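Local atomic coordinates of probable ss-1,3-N-acetylglucosaminyltransferase (Staphylococcus aureus subsp. aureus N315, PDB entry 6H21), a protein that is a probable glycosyltransferase with a family 2 domain of the GT-A clan, modelled with manganese and uridine-diphosphate-N-acetylglucosamine. Residues H116-A119 against L120-Y124; F178-S181 against V182-N186. All blocks are in the same frame, centred on the assembly; numbering follows the deposited sequence.

Interaction 1: residues H116-A119 against L120-Y124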
ATOM      1  N   HIS C 116      11.478  17.674 -44.692  1.00 38.61           N
ATOM      2  CA  HIS C 116      12.808  17.855 -45.258  1.00 39.70           C
ATOM      3  C   HIS C 116      12.713  17.654 -46.781  1.00 39.86           C
ATOM      4  O   HIS C 116      11.941  16.833 -47.259  1.00 39.09           O
ATOM      5  CB  HIS C 116      13.775  16.895 -44.555  1.00 39.95           C
ATOM      6  CG  HIS C 116      15.213  17.166 -44.804  1.00 41.07           C
ATOM      7  ND1 HIS C 116      15.818  16.867 -46.010  1.00 41.60           N
ATOM      8  CD2 HIS C 116      16.176  17.675 -44.006  1.00 41.98           C
ATOM      9  CE1 HIS C 116      17.091  17.208 -45.948  1.00 42.63           C
ATOM     10  NE2 HIS C 116      17.336  17.694 -44.719  1.00 42.84           N
ATOM     11  N   GLU C 117      13.514  18.400 -47.549  1.00 41.20           N
ATOM     12  CA  GLU C 117      13.466  18.328 -49.032  1.00 41.85           C
ATOM     13  C   GLU C 117      13.794  16.911 -49.530  1.00 41.61           C
ATOM     14  O   GLU C 117      13.346  16.537 -50.610  1.00 41.69           O
ATOM     15  CB  GLU C 117      14.375  19.383 -49.683  1.00 43.51           C
ATOM     16  CG  GLU C 117      15.865  19.205 -49.401  1.00 45.27           C
ATOM     17  CD  GLU C 117      16.776  20.236 -50.069  1.00 47.52           C
ATOM     18  OE1 GLU C 117      16.282  21.312 -50.482  1.00 49.00           O
ATOM     19  OE2 GLU C 117      17.987  19.975 -50.171  1.00 50.09           O
ATOM     20  N   ARG C 118      14.546  16.126 -48.748  1.00 41.47           N
ATOM     21  CA  ARG C 118      14.975  14.776 -49.152  1.00 41.80           C
ATOM     22  C   ARG C 118      14.014  13.678 -48.673  1.00 40.81           C
ATOM     23  O   ARG C 118      14.225  12.492 -49.020  1.00 40.87           O
ATOM     24  CB  ARG C 118      16.364  14.463 -48.593  1.00 42.93           C
ATOM     25  CG  ARG C 118      17.466  15.363 -49.127  1.00 44.28           C
ATOM     26  CD  ARG C 118      18.813  14.988 -48.538  1.00 45.71           C
ATOM     27  NE  ARG C 118      19.136  13.611 -48.900  1.00 46.56           N
ATOM     28  CZ  ARG C 118      19.836  13.241 -49.974  1.00 47.62           C
ATOM     29  NH1 ARG C 118      20.484  14.137 -50.704  1.00 48.22           N
ATOM     30  NH2 ARG C 118      19.895  11.963 -50.296  1.00 48.26           N
ATOM     31  N   ALA C 119      12.973  14.061 -47.917  1.00 39.69           N
ATOM     32  CA  ALA C 119      12.087  13.127 -47.219  1.00 39.00           C
ATOM     33  C   ALA C 119      11.541  12.055 -48.163  1.00 38.87           C
ATOM     34  O   ALA C 119      11.750  10.877 -47.919  1.00 38.79           O
ATOM     35  CB  ALA C 119      10.955  13.862 -46.533  1.00 38.27           C
ATOM     36  N   LEU C 120      10.815  12.456 -49.210  1.00 38.94           N
ATOM     37  CA  LEU C 120      10.076  11.471 -50.003  1.00 39.23           C
ATOM     38  C   LEU C 120      11.058  10.549 -50.737  1.00 40.24           C
ATOM     39  O   LEU C 120      10.858   9.344 -50.758  1.00 40.30           O
ATOM     40  CB  LEU C 120       9.130  12.173 -50.983  1.00 39.29           C
ATOM     41  CG  LEU C 120       7.972  12.973 -50.379  1.00 38.89           C
ATOM     42  CD1 LEU C 120       6.951  13.305 -51.455  1.00 38.99           C
ATOM     43  CD2 LEU C 120       7.304  12.226 -49.229  1.00 38.65           C
ATOM     44  N   GLU C 121      12.122  11.127 -51.308  1.00 41.36           N
ATOM     45  CA  GLU C 121      13.094  10.381 -52.137  1.00 42.81           C
ATOM     46  C   GLU C 121      13.840   9.351 -51.274  1.00 42.49           C
ATOM     47  O   GLU C 121      13.877   8.178 -51.623  1.00 42.84           O
ATOM     48  CB  GLU C 121      14.057  11.343 -52.844  1.00 44.46           C
ATOM     49  CG  GLU C 121      15.101  10.652 -53.723  1.00 46.67           C
ATOM     50  CD  GLU C 121      14.669  10.183 -55.112  1.00 48.42           C
ATOM     51  OE1 GLU C 121      13.441  10.204 -55.421  1.00 49.33           O
ATOM     52  OE2 GLU C 121      15.569   9.813 -55.910  1.00 50.62           O
ATOM     53  N   ASP C 122      14.403   9.790 -50.147  1.00 41.87           N
ATOM     54  CA  ASP C 122      15.225   8.928 -49.295  1.00 42.06           C
ATOM     55  C   ASP C 122      14.388   7.822 -48.641  1.00 41.46           C
ATOM     56  O   ASP C 122      14.830   6.680 -48.605  1.00 41.89           O
ATOM     57  CB  ASP C 122      15.920   9.721 -48.197  1.00 41.93           C
ATOM     58  CG  ASP C 122      17.128  10.491 -48.687  1.00 42.86           C
ATOM     59  OD1 ASP C 122      17.283  10.633 -49.945  1.00 42.96           O
ATOM     60  OD2 ASP C 122      17.904  10.939 -47.805  1.00 43.08           O
ATOM     61  N   LEU C 123      13.205   8.169 -48.119  1.00 40.25           N
ATOM     62  CA  LEU C 123      12.353   7.177 -47.450  1.00 39.87           C
ATOM     63  C   LEU C 123      11.836   6.162 -48.480  1.00 40.18           C
ATOM     64  O   LEU C 123      11.867   4.967 -48.220  1.00 40.14           O
ATOM     65  CB  LEU C 123      11.197   7.866 -46.718  1.00 38.88           C
ATOM     66  CG  LEU C 123      11.464   8.211 -45.252  1.00 38.65           C
ATOM     67  CD1 LEU C 123      12.810   8.875 -45.064  1.00 39.27           C
ATOM     68  CD2 LEU C 123      10.354   9.088 -44.688  1.00 37.95           C
ATOM     69  N   TYR C 124      11.370   6.649 -49.632  1.00 40.38           N
ATOM     70  CA  TYR C 124      10.881   5.769 -50.691  1.00 41.29           C
ATOM     71  C   TYR C 124      11.999   4.833 -51.169  1.00 42.33           C
ATOM     72  O   TYR C 124      11.770   3.641 -51.312  1.00 42.72           O
ATOM     73  CB  TYR C 124      10.329   6.524 -51.906  1.00 41.67           C
ATOM     74  CG  TYR C 124       9.954   5.593 -53.038  1.00 42.68           C
ATOM     75  CD1 TYR C 124       8.715   4.974 -53.082  1.00 42.73           C
ATOM     76  CD2 TYR C 124      10.862   5.281 -54.041  1.00 44.07           C
ATOM     77  CE1 TYR C 124       8.381   4.084 -54.093  1.00 43.94           C
ATOM     78  CE2 TYR C 124      10.542   4.399 -55.063  1.00 45.02           C
ATOM     79  CZ  TYR C 124       9.297   3.791 -55.088  1.00 44.98           C
ATOM     80  OH  TYR C 124       8.964   2.912 -56.089  1.00 45.98           O
TER
HETATM   81  O   HOH W   1      12.419  14.030 -51.663  1.00 32.10           O
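Arg118 and Asp122, one helical turn apart, join by a salt bridge over the first turn of helix 119-129. Asp122 OD2 lies in the guanidinium plane, at its edge, and takes the straighter bond from Arg118 NE at 3.1 Å; NE meets it on the syn side, 30° out of the carboxylate plane. The two planes are turned 60° apart, and the terminal NH2 is held less well, making two weak bonds, the shorter to Asp122 OD1 at 3.0 Å. Tyr221 OH also bonds to Asp122 OD2, tying this carboxylate to the strand 222-225 region. Ahead of the helix, residues His116 to Ala119 form a type I beta turn, whose entry is capped by a side chain: with chi1 at -167°, the His116 ring presents ND1, in its plane, to Arg118 N at 3.1 Å. The helix then opens with Asp122 N on Arg118 O at 2.9 Å and Leu123 N on Ala119 O at 3.1 Å. The tight side is apolar: Leu123 reaches Met177, while Leu120 packs on Val22 and Val24 of strand 22-28. Looser and wetter is the side of Glu117 and Glu121, where one water donates to Glu117 O and accepts from Glu121 N, each at 2.9 Å, bridging backbone across the turn; the Glu121 carboxylate leads away from the 116-119 segment.

Interaction 2: residues F178-S181 against V182-N186; sequences FKKS and VIDKN
Val182, the first residue of the 182-186 segment, meets the strand-to-helix junction through backbone and side chain alike: its N gives a weak bond to the carbonyl O of Lys179, the residue at the N-cap position, at 3.4 Å, and its CB rests 3.6 Å from the same oxygen. Ile183 follows on the buried side. Its CG1 stands beside the backbone N (chi1 -73°), and from there CD1 reaches back to Phe178 CB at 3.9 Å, touching the base of the aromatic side chain. Asp184 lies one turn beyond Lys180, and its N bonds to Lys180 O at 2.9 Å. The two side chains run at about a right angle. Lys180, bent at chi2 and chi4, brings NZ to Asp184 OD1 at 3.0 Å in a salt bridge, while a water accepts from NZ and donates to Asp184 OD2, so that both carboxylate oxygens are engaged. The ammonium is held chiefly by the carbonyl of Ser101, with that of Leu98 as a second acceptor. Lys185 N continues the helical pattern on Ser181 O at 2.9 Å, and CG of Lys185 lies 3.1 Å from Ser181 O. Asn186 ends the segment by folding back: ND2 meets a lone pair of Val182 O in the carbonyl plane at 2.7 Å, and its own backbone N uses the same acceptor. The short helix 180-185 directly follows strand 177-179, which pairs antiparallel with strands 105-108 and 134-142; Phe178, Val182 and Ile183 face helix 198-207, Phe178 meeting Phe202 and Phe206 edge-to-face, while Lys180 and Ile183 also touch Val106.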
ATOM      1  N   PHE C 178       3.763   4.539 -45.500  1.00 36.32           N
ATOM      2  CA  PHE C 178       3.038   3.275 -45.432  1.00 36.92           C
ATOM      3  C   PHE C 178       2.777   2.716 -46.843  1.00 38.15           C
ATOM      4  O   PHE C 178       2.288   3.416 -47.678  1.00 38.37           O
ATOM      5  CB  PHE C 178       1.661   3.488 -44.798  1.00 36.43           C
ATOM      6  CG  PHE C 178       1.615   3.882 -43.343  1.00 35.55           C
ATOM      7  CD1 PHE C 178       1.686   5.213 -42.958  1.00 35.07           C
ATOM      8  CD2 PHE C 178       1.414   2.928 -42.362  1.00 35.35           C
ATOM      9  CE1 PHE C 178       1.591   5.574 -41.625  1.00 34.46           C
ATOM     10  CE2 PHE C 178       1.325   3.295 -41.028  1.00 34.72           C
ATOM     11  CZ  PHE C 178       1.411   4.615 -40.663  1.00 34.23           C
ATOM     12  N   LYS C 179       3.033   1.423 -47.054  1.00 39.29           N
ATOM     13  CA  LYS C 179       2.736   0.754 -48.327  1.00 40.86           C
ATOM     14  C   LYS C 179       1.215   0.634 -48.491  1.00 41.00           C
ATOM     15  O   LYS C 179       0.523   0.097 -47.642  1.00 40.31           O
ATOM     16  CB  LYS C 179       3.411  -0.620 -48.392  1.00 42.10           C
ATOM     17  CG  LYS C 179       3.191  -1.361 -49.705  1.00 43.82           C
ATOM     18  CD  LYS C 179       4.025  -2.612 -49.839  1.00 45.33           C
ATOM     19  CE  LYS C 179       5.344  -2.343 -50.533  1.00 46.16           C
ATOM     20  NZ  LYS C 179       6.160  -3.571 -50.650  1.00 47.61           N
ATOM     21  N   LYS C 180       0.711   1.130 -49.619  1.00 41.95           N
ATOM     22  CA  LYS C 180      -0.721   1.314 -49.831  1.00 42.96           C
ATOM     23  C   LYS C 180      -1.455  -0.038 -49.918  1.00 44.13           C
ATOM     24  O   LYS C 180      -2.606  -0.154 -49.480  1.00 44.63           O
ATOM     25  CB  LYS C 180      -0.949   2.166 -51.086  1.00 43.70           C
ATOM     26  CG  LYS C 180      -2.405   2.533 -51.350  1.00 44.70           C
ATOM     27  CD  LYS C 180      -2.994   3.462 -50.307  1.00 44.24           C
ATOM     28  CE  LYS C 180      -4.508   3.500 -50.284  1.00 45.31           C
ATOM     29  NZ  LYS C 180      -5.115   3.491 -51.635  1.00 46.61           N
ATOM     30  N   SER C 181      -0.809  -1.057 -50.488  1.00 45.27           N
ATOM     31  CA  SER C 181      -1.473  -2.353 -50.733  1.00 46.90           C
ATOM     32  C   SER C 181      -1.859  -3.022 -49.403  1.00 46.38           C
ATOM     33  O   SER C 181      -2.870  -3.722 -49.309  1.00 47.89           O
ATOM     34  CB  SER C 181      -0.602  -3.242 -51.587  1.00 48.22           C
ATOM     35  OG  SER C 181       0.646  -3.485 -50.946  1.00 48.18           O
ATOM     36  N   VAL C 182      -1.056  -2.805 -48.357  1.00 45.29           N
ATOM     37  CA  VAL C 182      -1.339  -3.335 -47.021  1.00 44.45           C
ATOM     38  C   VAL C 182      -2.628  -2.681 -46.492  1.00 44.01           C
ATOM     39  O   VAL C 182      -3.504  -3.355 -45.917  1.00 44.17           O
ATOM     40  CB  VAL C 182      -0.141  -3.107 -46.076  1.00 43.20           C
ATOM     41  CG1 VAL C 182      -0.471  -3.470 -44.637  1.00 42.74           C
ATOM     42  CG2 VAL C 182       1.110  -3.844 -46.542  1.00 43.80           C
ATOM     43  N   ILE C 183      -2.733  -1.365 -46.675  1.00 43.48           N
ATOM     44  CA  ILE C 183      -3.901  -0.600 -46.260  1.00 43.79           C
ATOM     45  C   ILE C 183      -5.140  -1.081 -47.045  1.00 45.93           C
ATOM     46  O   ILE C 183      -6.203  -1.259 -46.450  1.00 45.83           O
ATOM     47  CB  ILE C 183      -3.631   0.916 -46.404  1.00 43.16           C
ATOM     48  CG1 ILE C 183      -2.676   1.416 -45.312  1.00 41.79           C
ATOM     49  CG2 ILE C 183      -4.924   1.724 -46.418  1.00 43.16           C
ATOM     50  CD1 ILE C 183      -2.027   2.745 -45.628  1.00 41.30           C
ATOM     51  N   ASP C 184      -4.991  -1.315 -48.356  1.00 48.27           N
ATOM     52  CA  ASP C 184      -6.124  -1.688 -49.254  1.00 50.94           C
ATOM     53  C   ASP C 184      -6.625  -3.116 -48.960  1.00 52.68           C
ATOM     54  O   ASP C 184      -7.822  -3.326 -48.703  1.00 53.67           O
ATOM     55  CB  ASP C 184      -5.745  -1.576 -50.731  1.00 52.32           C
ATOM     56  CG  ASP C 184      -5.408  -0.165 -51.180  1.00 53.18           C
ATOM     57  OD1 ASP C 184      -5.773   0.785 -50.459  1.00 52.76           O
ATOM     58  OD2 ASP C 184      -4.771  -0.025 -52.244  1.00 54.92           O
ATOM     59  N   LYS C 185      -5.702  -4.085 -48.997  1.00 53.45           N
ATOM     60  CA  LYS C 185      -5.998  -5.504 -48.822  1.00 55.16           C
ATOM     61  C   LYS C 185      -6.668  -5.744 -47.463  1.00 54.29           C
ATOM     62  O   LYS C 185      -7.553  -6.580 -47.358  1.00 55.22           O
ATOM     63  CB  LYS C 185      -4.717  -6.338 -48.923  1.00 56.47           C
ATOM     64  CG  LYS C 185      -4.089  -6.426 -50.307  1.00 60.18           C
ATOM     65  CD  LYS C 185      -2.694  -7.030 -50.281  1.00 61.80           C
ATOM     66  CE  LYS C 185      -2.101  -7.268 -51.653  1.00 64.53           C
ATOM     67  NZ  LYS C 185      -1.232  -8.470 -51.663  1.00 67.13           N
ATOM     68  N   ASN C 186      -6.235  -5.002 -46.433  1.00 51.27           N
ATOM     69  CA  ASN C 186      -6.645  -5.245 -45.045  1.00 50.69           C
ATOM     70  C   ASN C 186      -7.770  -4.288 -44.630  1.00 49.42           C
ATOM     71  O   ASN C 186      -8.215  -4.337 -43.489  1.00 49.28           O
ATOM     72  CB  ASN C 186      -5.441  -5.161 -44.105  1.00 49.90           C
ATOM     73  CG  ASN C 186      -4.439  -6.259 -44.392  1.00 51.47           C
ATOM     74  OD1 ASN C 186      -4.710  -7.421 -44.112  1.00 57.09           O
ATOM     75  ND2 ASN C 186      -3.312  -5.928 -44.997  1.00 50.39           N
TER
HETATM   76  O   HOH W   2      -4.608   1.993 -53.863  1.00 49.42           O

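In the fold
Interaction 1 precedes interaction 2 along the chain, and both belong to the family 2 glycosyltransferase range. Their centres lie 20 Å apart and their nearest atoms about 8 Å, without touching. Each is the start of a helix next to a strand of the mixed central sheet: helix 119-129 after strand 114-115, and helix 180-185 after strand 177-179. Strand 177-179 also links them, since Met177 receives side chains from interaction 1 and Phe178 belongs to interaction 2. Interaction 1 follows Asp110 and Asp112, which sit on manganese in a pattern consistent with a DxD motif, and the side chain of Phe178 is about 10 Å from the bound uridine-diphosphate-N-acetylglucosamine. Both tie a helix's first turn to the chain leading into it, each with an i/i+4 salt bridge.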